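Local structure of probable transcriptional regulator (2FBI) at residues A[23-28]-A[112-117]; A[38-43]-A[60-65]; A[77-82]-A[97-102]. The protein probably binds DNA as a dimeric transcriptional regulator of the MarR family, through a winged helix-turn-helix domain in each subunit. One frame throughout, in Å; residues are numbered along the deposited sequence.

Contact 1 (A[23-28]-A[112-117]); sequences SFFRPS and EKNYQR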
loop_
_atom_site.group_PDB
_atom_site.type_symbol
_atom_site.label_atom_id
_atom_site.label_comp_id
_atom_site.label_asym_id
_atom_site.label_seq_id
_atom_site.Cartn_x
_atom_site.Cartn_y
_atom_site.Cartn_z
ATOM N N SER A 23 -7.386 -0.521 10.087
ATOM C CA SER A 23 -8.217 0.082 11.134
ATOM C C SER A 23 -8.149 -0.706 12.463
ATOM O O SER A 23 -8.357 -0.155 13.528
ATOM C CB SER A 23 -9.658 0.308 10.668
ATOM O OG SER A 23 -10.134 -0.765 9.895
ATOM N N PHE A 24 -7.785 -1.990 12.392
ATOM C CA PHE A 24 -7.548 -2.781 13.618
ATOM C C PHE A 24 -6.256 -2.466 14.350
ATOM O O PHE A 24 -6.162 -2.735 15.536
ATOM C CB PHE A 24 -7.681 -4.249 13.314
ATOM C CG PHE A 24 -9.077 -4.644 12.970
ATOM C CD1 PHE A 24 -9.947 -5.133 13.967
ATOM C CD2 PHE A 24 -9.549 -4.525 11.680
ATOM C CE1 PHE A 24 -11.248 -5.505 13.652
ATOM C CE2 PHE A 24 -10.844 -4.891 11.363
ATOM C CZ PHE A 24 -11.695 -5.380 12.365
ATOM N N PHE A 25 -5.255 -1.891 13.671
ATOM C CA PHE A 25 -4.006 -1.579 14.337
ATOM C C PHE A 25 -3.758 -0.102 14.535
ATOM O O PHE A 25 -2.904 0.251 15.331
ATOM C CB PHE A 25 -2.751 -2.232 13.647
ATOM C CG PHE A 25 -2.945 -3.719 13.302
ATOM C CD1 PHE A 25 -2.710 -4.717 14.273
ATOM C CD2 PHE A 25 -3.382 -4.092 12.046
ATOM C CE1 PHE A 25 -2.974 -6.046 14.006
ATOM C CE2 PHE A 25 -3.618 -5.442 11.761
ATOM C CZ PHE A 25 -3.399 -6.408 12.755
ATOM N N ARG A 26 -4.400 0.784 13.782
ATOM C CA ARG A 26 -3.897 2.191 13.889
ATOM C C ARG A 26 -4.103 2.758 15.301
ATOM O O ARG A 26 -3.219 3.460 15.820
ATOM C CB ARG A 26 -4.461 3.116 12.805
ATOM C CG ARG A 26 -3.731 2.971 11.450
ATOM C CD ARG A 26 -4.001 4.139 10.517
ATOM N NE ARG A 26 -3.424 3.861 9.206
ATOM C CZ ARG A 26 -4.118 3.460 8.140
ATOM N NH1 ARG A 26 -3.487 3.216 6.995
ATOM N NH2 ARG A 26 -5.430 3.303 8.205
ATOM N N PRO A 27 -5.228 2.409 15.952
ATOM C CA PRO A 27 -5.397 2.913 17.340
ATOM C C PRO A 27 -4.314 2.511 18.282
ATOM O O PRO A 27 -3.769 3.383 18.955
ATOM C CB PRO A 27 -6.769 2.386 17.735
ATOM C CG PRO A 27 -7.477 2.278 16.468
ATOM C CD PRO A 27 -6.434 1.686 15.529
ATOM N N SER A 28 -3.888 1.255 18.301
ATOM C CA SER A 28 -2.758 0.913 19.190
ATOM C C SER A 28 -1.431 1.601 18.836
ATOM O O SER A 28 -0.610 1.896 19.717
ATOM C CB SER A 28 -2.520 -0.595 19.271
ATOM O OG SER A 28 -3.718 -1.285 18.930
ATOM N N GLU A 112 -1.249 -8.691 18.891
ATOM C CA GLU A 112 -1.827 -10.050 18.893
ATOM C C GLU A 112 -3.370 -10.010 19.076
ATOM O O GLU A 112 -4.105 -10.660 18.318
ATOM C CB GLU A 112 -1.106 -10.918 19.937
ATOM C CG GLU A 112 -1.672 -12.353 20.215
ATOM C CD GLU A 112 -1.761 -13.249 18.977
ATOM O OE1 GLU A 112 -0.750 -13.318 18.242
ATOM O OE2 GLU A 112 -2.844 -13.872 18.740
ATOM N N LYS A 113 -3.851 -9.198 20.016
ATOM C CA LYS A 113 -5.303 -9.029 20.232
ATOM C C LYS A 113 -6.002 -8.486 18.992
ATOM O O LYS A 113 -7.132 -8.908 18.658
ATOM C CB LYS A 113 -5.593 -8.064 21.375
ATOM C CG LYS A 113 -4.822 -8.317 22.645
ATOM C CD LYS A 113 -5.725 -8.781 23.765
ATOM C CE LYS A 113 -4.901 -9.138 25.037
ATOM N NZ LYS A 113 -4.217 -7.948 25.637
ATOM N N ASN A 114 -5.335 -7.555 18.294
ATOM C CA ASN A 114 -5.912 -7.048 17.072
ATOM C C ASN A 114 -5.961 -8.068 15.970
ATOM O O ASN A 114 -6.906 -8.071 15.171
ATOM C CB ASN A 114 -5.214 -5.768 16.647
ATOM C CG ASN A 114 -5.401 -4.670 17.669
ATOM O OD1 ASN A 114 -6.509 -4.463 18.153
ATOM N ND2 ASN A 114 -4.320 -3.989 18.024
ATOM N N TYR A 115 -4.977 -8.971 15.942
ATOM C CA TYR A 115 -5.035 -10.115 15.016
ATOM C C TYR A 115 -6.111 -11.142 15.394
ATOM O O TYR A 115 -6.741 -11.707 14.523
ATOM C CB TYR A 115 -3.658 -10.825 14.872
ATOM C CG TYR A 115 -2.832 -10.214 13.784
ATOM C CD1 TYR A 115 -1.686 -9.492 14.091
ATOM C CD2 TYR A 115 -3.255 -10.284 12.428
ATOM C CE1 TYR A 115 -0.917 -8.898 13.067
ATOM C CE2 TYR A 115 -2.513 -9.685 11.422
ATOM C CZ TYR A 115 -1.339 -8.995 11.747
ATOM O OH TYR A 115 -0.610 -8.381 10.759
ATOM N N GLN A 116 -6.302 -11.386 16.682
ATOM C CA GLN A 116 -7.436 -12.204 17.160
ATOM C C GLN A 116 -8.800 -11.639 16.723
ATOM O O GLN A 116 -9.665 -12.386 16.280
ATOM C CB GLN A 116 -7.359 -12.422 18.683
ATOM C CG GLN A 116 -6.201 -13.373 19.051
ATOM C CD GLN A 116 -5.726 -13.311 20.537
ATOM O OE1 GLN A 116 -5.954 -12.317 21.274
ATOM N NE2 GLN A 116 -5.036 -14.383 20.963
ATOM N N ARG A 117 -8.964 -10.320 16.791
ATOM C CA ARG A 117 -10.182 -9.665 16.279
ATOM C C ARG A 117 -10.352 -9.875 14.786
ATOM O O ARG A 117 -11.475 -10.104 14.309
ATOM C CB ARG A 117 -10.169 -8.185 16.619
ATOM C CG ARG A 117 -10.233 -7.891 18.116
ATOM C CD ARG A 117 -10.298 -6.368 18.416
ATOM N NE ARG A 117 -10.523 -6.148 19.865
ATOM C CZ ARG A 117 -9.606 -5.780 20.784
ATOM N NH1 ARG A 117 -8.325 -5.552 20.460
ATOM N NH2 ARG A 117 -9.972 -5.629 22.060
#
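In this MarR-family dimer, segment 23-28, which runs into the first turn of helix 26-32, packs on the long helix 98-122 close to the second subunit, and Phe24, Phe25 and Ser28 are met there by Asn114, Tyr115 and Arg117. Asn114 lies at the middle, its CA 5.7 Å from that of Phe24. Its carboxamide, with CG anti to the carbonyl carbon (chi1 -63°), is directed at segment 23-28, where ND2 gives a hydrogen bond of 2.9 Å to OG of Ser28. The bond is bent, 136° at the hydrogen, and the hydroxyl lies somewhat out of the amide plane. A weak bond from Arg117 NH1 reaches Asn114 OD1, which together with the ND2 bond is consistent with the modelled orientation of the amide; the carbonyl O of Phe24 lies 3.0 Å from Asn114 CG without a hydrogen bond. Beside it the ring of Phe25 stands almost perpendicular to the amide and brings CE1 to 3.5 Å from Asn114 CB. The same ring turns its edge to the face of Tyr115 in an edge-to-face pair, the centroids 4.7 Å apart and the planes inclined by 51°. The phenol oxygen of Tyr115 bonds to the backbone N of Leu10 of the second subunit, which links this aromatic pair to the dimer interface. The ring of Phe24 lies against Arg117, CD1 4.0 Å from Arg117 CB, and also touches Ile118 and Ile140 of the second subunit. Within the aromatic pair, CZ of Phe25 sits 3.4 Å above the Tyr115 ring, over its centre.

Contact 2 (A[38-43]-A[60-65]); sequences QWRVIR and ACILRP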
loop_
_atom_site.group_PDB
_atom_site.type_symbol
_atom_site.label_atom_id
_atom_site.label_comp_id
_atom_site.label_asym_id
_atom_site.label_seq_id
_atom_site.Cartn_x
_atom_site.Cartn_y
_atom_site.Cartn_z
ATOM N N GLN A 38 7.082 3.706 10.634
ATOM C CA GLN A 38 7.946 3.329 11.734
ATOM C C GLN A 38 7.773 1.871 12.163
ATOM O O GLN A 38 8.745 1.199 12.367
ATOM C CB GLN A 38 7.673 4.223 12.962
ATOM C CG GLN A 38 8.276 5.631 12.828
ATOM C CD GLN A 38 7.742 6.553 13.910
ATOM O OE1 GLN A 38 6.696 6.281 14.496
ATOM N NE2 GLN A 38 8.474 7.614 14.211
ATOM N N TRP A 39 6.521 1.441 12.347
ATOM C CA TRP A 39 6.179 0.122 12.849
ATOM C C TRP A 39 6.637 -0.967 11.806
ATOM O O TRP A 39 7.132 -2.016 12.204
ATOM C CB TRP A 39 4.672 0.009 13.120
ATOM C CG TRP A 39 4.293 -1.375 13.713
ATOM C CD1 TRP A 39 3.470 -2.331 13.162
ATOM C CD2 TRP A 39 4.833 -1.958 14.921
ATOM N NE1 TRP A 39 3.444 -3.458 13.988
ATOM C CE2 TRP A 39 4.270 -3.250 15.061
ATOM C CE3 TRP A 39 5.735 -1.496 15.899
ATOM C CZ2 TRP A 39 4.552 -4.085 16.167
ATOM C CZ3 TRP A 39 6.050 -2.331 16.981
ATOM C CH2 TRP A 39 5.468 -3.625 17.095
ATOM N N ARG A 40 6.450 -0.699 10.488
ATOM C CA ARG A 40 6.990 -1.601 9.426
ATOM C C ARG A 40 8.462 -1.820 9.523
ATOM O O ARG A 40 8.950 -2.933 9.358
ATOM C CB ARG A 40 6.661 -1.143 7.979
ATOM C CG ARG A 40 5.166 -1.140 7.750
ATOM C CD ARG A 40 4.683 -1.219 6.283
ATOM N NE ARG A 40 5.124 -0.103 5.463
ATOM C CZ ARG A 40 4.524 1.081 5.358
ATOM N NH1 ARG A 40 5.052 1.974 4.523
ATOM N NH2 ARG A 40 3.437 1.408 6.089
ATOM N N VAL A 41 9.179 -0.735 9.681
ATOM C CA VAL A 41 10.585 -0.767 9.878
ATOM C C VAL A 41 10.966 -1.573 11.154
ATOM O O VAL A 41 11.784 -2.510 11.127
ATOM C CB VAL A 41 11.126 0.689 9.918
ATOM C CG1 VAL A 41 12.536 0.698 10.354
ATOM C CG2 VAL A 41 11.075 1.305 8.504
ATOM N N ILE A 42 10.334 -1.242 12.265
ATOM C CA ILE A 42 10.570 -1.993 13.510
ATOM C C ILE A 42 10.279 -3.490 13.313
ATOM O O ILE A 42 11.097 -4.335 13.676
ATOM C CB ILE A 42 9.687 -1.403 14.666
ATOM C CG1 ILE A 42 10.201 -0.018 15.036
ATOM C CG2 ILE A 42 9.705 -2.359 15.879
ATOM C CD1 ILE A 42 9.249 0.827 15.891
ATOM N N ARG A 43 9.136 -3.799 12.702
ATOM C CA ARG A 43 8.763 -5.186 12.426
ATOM C C ARG A 43 9.811 -5.945 11.605
ATOM O O ARG A 43 10.099 -7.109 11.888
ATOM C CB ARG A 43 7.446 -5.260 11.653
ATOM C CG ARG A 43 6.186 -5.002 12.477
ATOM C CD ARG A 43 5.884 -6.236 13.244
ATOM N NE ARG A 43 4.718 -6.937 12.745
ATOM C CZ ARG A 43 4.541 -8.257 12.823
ATOM N NH1 ARG A 43 3.424 -8.770 12.391
ATOM N NH2 ARG A 43 5.491 -9.064 13.296
ATOM N N ALA A 60 10.449 -3.043 3.661
ATOM C CA ALA A 60 9.536 -2.308 4.537
ATOM C C ALA A 60 8.571 -1.532 3.746
ATOM O O ALA A 60 7.654 -0.919 4.330
ATOM C CB ALA A 60 10.301 -1.353 5.469
ATOM N N CYS A 61 8.770 -1.528 2.427
ATOM C CA CYS A 61 7.890 -0.843 1.517
ATOM C C CYS A 61 7.756 0.632 1.964
ATOM O O CYS A 61 6.675 1.091 2.393
ATOM C CB CYS A 61 6.539 -1.572 1.459
ATOM S SG CYS A 61 6.616 -3.162 0.567
ATOM N N ILE A 62 8.894 1.346 1.895
ATOM C CA ILE A 62 8.977 2.794 2.099
ATOM C C ILE A 62 9.763 3.405 0.916
ATOM O O ILE A 62 10.717 2.805 0.417
ATOM C CB ILE A 62 9.570 3.099 3.509
ATOM C CG1 ILE A 62 8.564 2.630 4.585
ATOM C CG2 ILE A 62 9.880 4.574 3.674
ATOM C CD1 ILE A 62 9.079 2.520 5.998
ATOM N N LEU A 63 9.335 4.568 0.430
ATOM C CA LEU A 63 10.060 5.252 -0.668
ATOM C C LEU A 63 11.284 5.973 -0.130
ATOM O O LEU A 63 11.191 6.598 0.937
ATOM C CB LEU A 63 9.145 6.242 -1.400
ATOM C CG LEU A 63 8.156 5.607 -2.393
ATOM C CD1 LEU A 63 7.177 6.691 -2.891
ATOM C CD2 LEU A 63 8.873 4.900 -3.571
ATOM N N ARG A 64 12.406 5.925 -0.854
ATOM C CA ARG A 64 13.684 6.381 -0.250
ATOM C C ARG A 64 13.753 7.799 0.348
ATOM O O ARG A 64 14.516 8.015 1.301
ATOM C CB ARG A 64 14.951 6.017 -1.062
ATOM C CG ARG A 64 15.242 6.735 -2.380
ATOM C CD ARG A 64 16.432 6.013 -3.135
ATOM N NE ARG A 64 16.268 4.543 -3.201
ATOM C CZ ARG A 64 16.188 3.799 -4.314
ATOM N NH1 ARG A 64 16.288 4.346 -5.531
ATOM N NH2 ARG A 64 16.020 2.480 -4.205
ATOM N N PRO A 65 12.976 8.764 -0.202
ATOM C CA PRO A 65 13.038 10.075 0.446
ATOM C C PRO A 65 12.361 10.082 1.819
ATOM O O PRO A 65 12.830 10.785 2.718
ATOM C CB PRO A 65 12.313 11.010 -0.544
ATOM C CG PRO A 65 12.151 10.204 -1.829
ATOM C CD PRO A 65 12.097 8.778 -1.394
#
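Val41 and Ile62 form the tight side of this contact: CG2 of Val41 and CD1 of Ile62 are only 3.4 Å apart, closer than carbon atoms usually pack. The two side chains cross at about a right angle. The methyl of Ala60 lies against the same CG2 at a more ordinary 4.1 Å, and Leu74 of helix 64-76 adds to the apolar surroundings of Val41, while Ala60 also rests on Ile44. Val41 and Ala60 are buried, whereas Arg40, Cys61 and Ile62 keep some exposure.

On this more open side the contact is polar. The side chain of Arg40 extends from helix 36-48 toward the loop and bends at chi3 (-61°), which turns the guanidinium edge to two successive backbone carbonyls. NE donates to Ala60 O at 2.9 Å, lying close to the axis of that carbonyl and with the oxygen in the guanidinium plane. NH1 donates to Cys61 O at 2.8 Å, in a less straight bond (150° at the hydrogen) and with the donor tilted from the carbonyl plane. Residues 60-63 form the turn of the helix-turn-helix, joining helix 53-59 to helix 64-76, which 64-65 begin and which is by its place in the MarR fold the probable DNA-recognition helix. Cys61, with positive phi, takes the chain out of the first helix, and Leu63 occupies the N-cap position of the second. Arg40 thus holds the start of the turn at two consecutive peptide oxygens. Ile62 reaches the same arginine with CG1, 3.6 Å from NH1 and oblique to the guanidinium. On this polar side Leu15 and Gln16 of the second subunit pack on Arg40 and Cys61 respectively, and NH2 of Arg40 lies near the like-charged NH2 of Arg18 of its own chain.

Contact 3 (A[77-82]-A[97-102]); sequences DGIVRR and TEKGQQ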
loop_
_atom_site.group_PDB
_atom_site.type_symbol
_atom_site.label_atom_id
_atom_site.label_comp_id
_atom_site.label_asym_id
_atom_site.label_seq_id
_atom_site.Cartn_x
_atom_site.Cartn_y
_atom_site.Cartn_z
ATOM N N ASP A 77 15.001 8.978 18.527
ATOM C CA ASP A 77 14.220 8.416 19.640
ATOM C C ASP A 77 14.840 7.226 20.337
ATOM O O ASP A 77 14.230 6.671 21.226
ATOM C CB ASP A 77 12.798 8.089 19.178
ATOM C CG ASP A 77 12.033 9.330 18.823
ATOM O OD1 ASP A 77 12.513 10.427 19.190
ATOM O OD2 ASP A 77 10.955 9.227 18.207
ATOM N N GLY A 78 16.045 6.856 19.953
ATOM C CA GLY A 78 16.712 5.729 20.532
ATOM C C GLY A 78 16.188 4.344 20.140
ATOM O O GLY A 78 16.557 3.360 20.791
ATOM N N ILE A 79 15.359 4.251 19.094
ATOM C CA ILE A 79 14.756 2.977 18.623
ATOM C C ILE A 79 15.675 2.131 17.726
ATOM O O ILE A 79 15.745 0.877 17.854
ATOM C CB ILE A 79 13.418 3.219 17.915
ATOM C CG1 ILE A 79 12.460 4.057 18.782
ATOM C CG2 ILE A 79 12.772 1.906 17.451
ATOM C CD1 ILE A 79 12.057 3.420 20.068
ATOM N N VAL A 80 16.376 2.810 16.811
ATOM C CA VAL A 80 17.356 2.149 15.961
ATOM C C VAL A 80 18.761 2.788 16.104
ATOM O O VAL A 80 18.880 3.917 16.542
ATOM C CB VAL A 80 16.878 2.192 14.469
ATOM C CG1 VAL A 80 15.457 1.625 14.330
ATOM C CG2 VAL A 80 16.992 3.662 13.894
ATOM N N ARG A 81 19.787 2.030 15.733
ATOM C CA ARG A 81 21.182 2.447 15.589
ATOM C C ARG A 81 21.599 2.291 14.094
ATOM O O ARG A 81 21.206 1.335 13.443
ATOM C CB ARG A 81 22.066 1.518 16.429
ATOM C CG ARG A 81 23.583 1.860 16.453
ATOM C CD ARG A 81 24.377 0.719 17.142
ATOM N NE ARG A 81 23.806 0.540 18.456
ATOM C CZ ARG A 81 23.936 1.417 19.454
ATOM N NH1 ARG A 81 24.699 2.497 19.276
ATOM N NH2 ARG A 81 23.326 1.209 20.641
ATOM N N ARG A 82 22.414 3.216 13.579
ATOM C CA ARG A 82 22.931 3.170 12.197
ATOM C C ARG A 82 24.422 3.138 12.266
ATOM O O ARG A 82 24.998 3.848 13.074
ATOM C CB ARG A 82 22.477 4.383 11.384
ATOM C CG ARG A 82 21.052 4.255 10.914
ATOM C CD ARG A 82 20.603 5.378 9.957
ATOM N NE ARG A 82 20.731 6.726 10.493
ATOM C CZ ARG A 82 20.337 7.839 9.852
ATOM N NH1 ARG A 82 19.776 7.775 8.634
ATOM N NH2 ARG A 82 20.475 9.030 10.448
ATOM N N THR A 97 17.671 -0.933 18.642
ATOM C CA THR A 97 18.412 -0.827 19.910
ATOM C C THR A 97 17.676 -1.690 20.983
ATOM O O THR A 97 16.553 -2.178 20.731
ATOM C CB THR A 97 18.386 0.591 20.419
ATOM O OG1 THR A 97 17.032 0.978 20.510
ATOM C CG2 THR A 97 19.126 1.622 19.386
ATOM N N GLU A 98 18.268 -1.829 22.186
ATOM C CA GLU A 98 17.569 -2.560 23.295
ATOM C C GLU A 98 16.263 -1.861 23.570
ATOM O O GLU A 98 15.235 -2.500 23.786
ATOM C CB GLU A 98 18.419 -2.654 24.577
ATOM C CG GLU A 98 19.737 -3.419 24.339
ATOM C CD GLU A 98 20.723 -3.312 25.554
ATOM O OE1 GLU A 98 20.251 -3.095 26.688
ATOM O OE2 GLU A 98 21.959 -3.486 25.385
ATOM N N LYS A 99 16.284 -0.545 23.509
ATOM C CA LYS A 99 15.061 0.170 23.690
ATOM C C LYS A 99 14.003 -0.117 22.590
ATOM O O LYS A 99 12.787 -0.263 22.865
ATOM C CB LYS A 99 15.385 1.664 23.831
ATOM C CG LYS A 99 14.139 2.513 24.001
ATOM C CD LYS A 99 14.494 4.006 23.874
ATOM C CE LYS A 99 13.227 4.857 23.755
ATOM N NZ LYS A 99 13.593 6.313 24.022
ATOM N N GLY A 100 14.459 -0.235 21.335
ATOM C CA GLY A 100 13.536 -0.565 20.239
ATOM C C GLY A 100 12.998 -1.973 20.354
ATOM O O GLY A 100 11.850 -2.204 20.080
ATOM N N GLN A 101 13.839 -2.910 20.789
ATOM C CA GLN A 101 13.387 -4.303 20.989
ATOM C C GLN A 101 12.315 -4.405 22.075
ATOM O O GLN A 101 11.347 -5.144 21.937
ATOM C CB GLN A 101 14.578 -5.181 21.347
ATOM C CG GLN A 101 15.626 -5.348 20.212
ATOM C CD GLN A 101 15.169 -6.328 19.138
ATOM O OE1 GLN A 101 14.024 -6.746 19.134
ATOM N NE2 GLN A 101 16.056 -6.683 18.229
ATOM N N GLN A 102 12.450 -3.591 23.122
ATOM C CA GLN A 102 11.491 -3.614 24.249
ATOM C C GLN A 102 10.217 -2.898 23.849
ATOM O O GLN A 102 9.133 -3.255 24.273
ATOM C CB GLN A 102 12.101 -2.959 25.507
ATOM C CG GLN A 102 11.218 -3.105 26.781
ATOM C CD GLN A 102 10.965 -4.560 27.191
ATOM O OE1 GLN A 102 11.775 -5.454 26.981
ATOM N NE2 GLN A 102 9.845 -4.778 27.820
#
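The backbones come closest where that of Ile79 passes Gly100, their CA atoms 4.1 Å apart, as the chain leaving helix 64-76 passes the first turn of helix 98-122. Gly78, at positive phi, ends the earlier helix in a Schellman motif, and strand 80-85 begins just after it. Thr97 N donates to Ile79 O at 2.8 Å, almost straight at the hydrogen (173°), although the donor stands above the carbonyl plane. The same oxygen receives a CA-H...O contact from Gly100, where the lack of a side chain lets the two backbones approach.

Thr97 is the N-cap of the long helix. Its OG1 sits between the backbone N and the carbonyl carbon (chi1 55°), from where it accepts the capping bond of Gly100 N at 3.0 Å and approaches Gly78 O at 2.4 Å, too short for the bond's length to be trusted. The methyl CG2 of Thr97 packs 3.5 Å from the carbonyl carbon of Val80. Lys99, fully extended, runs past Gly78 and delivers NZ to Asp77 O at 2.9 Å, so that the last carbonyl before the Schellman glycine is bonded from the start of the other helix. Its CE passes at 4.1 Å from Ile79 CD1, the two side chains crossing at about a right angle.

The contact closes the base of the wing of the winged helix-turn-helix: Arg81 is paired through its backbone with Asn95 of strand 91-96, Ile79 packs on Leu96, Leu74 and Ile42, and Val80 lies among Val94, Leu74 and Leu45, between strand 91-96 and helices 64-76 and 36-48.

From the N terminus, the chain passes through 23-28, whose partner 112-117 comes only after the whole helix-turn-helix and wing; contact 1 therefore closes the widest loop, and contacts 2 and 3 nest inside it. Contact 2 closes first, joining helix 36-48 to the turn before helix 64-76. Contact 3 opens after it, in series, and closes across the two strands of the wing. Contacts 1 and 3 both use helix 98-122, at places whose contact centres lie 23 Å apart, while contacts 2 and 3 touch through Ile42 and Ile79. Contacts 1 and 2 both meet the second subunit, whereas contact 3 stays within its own.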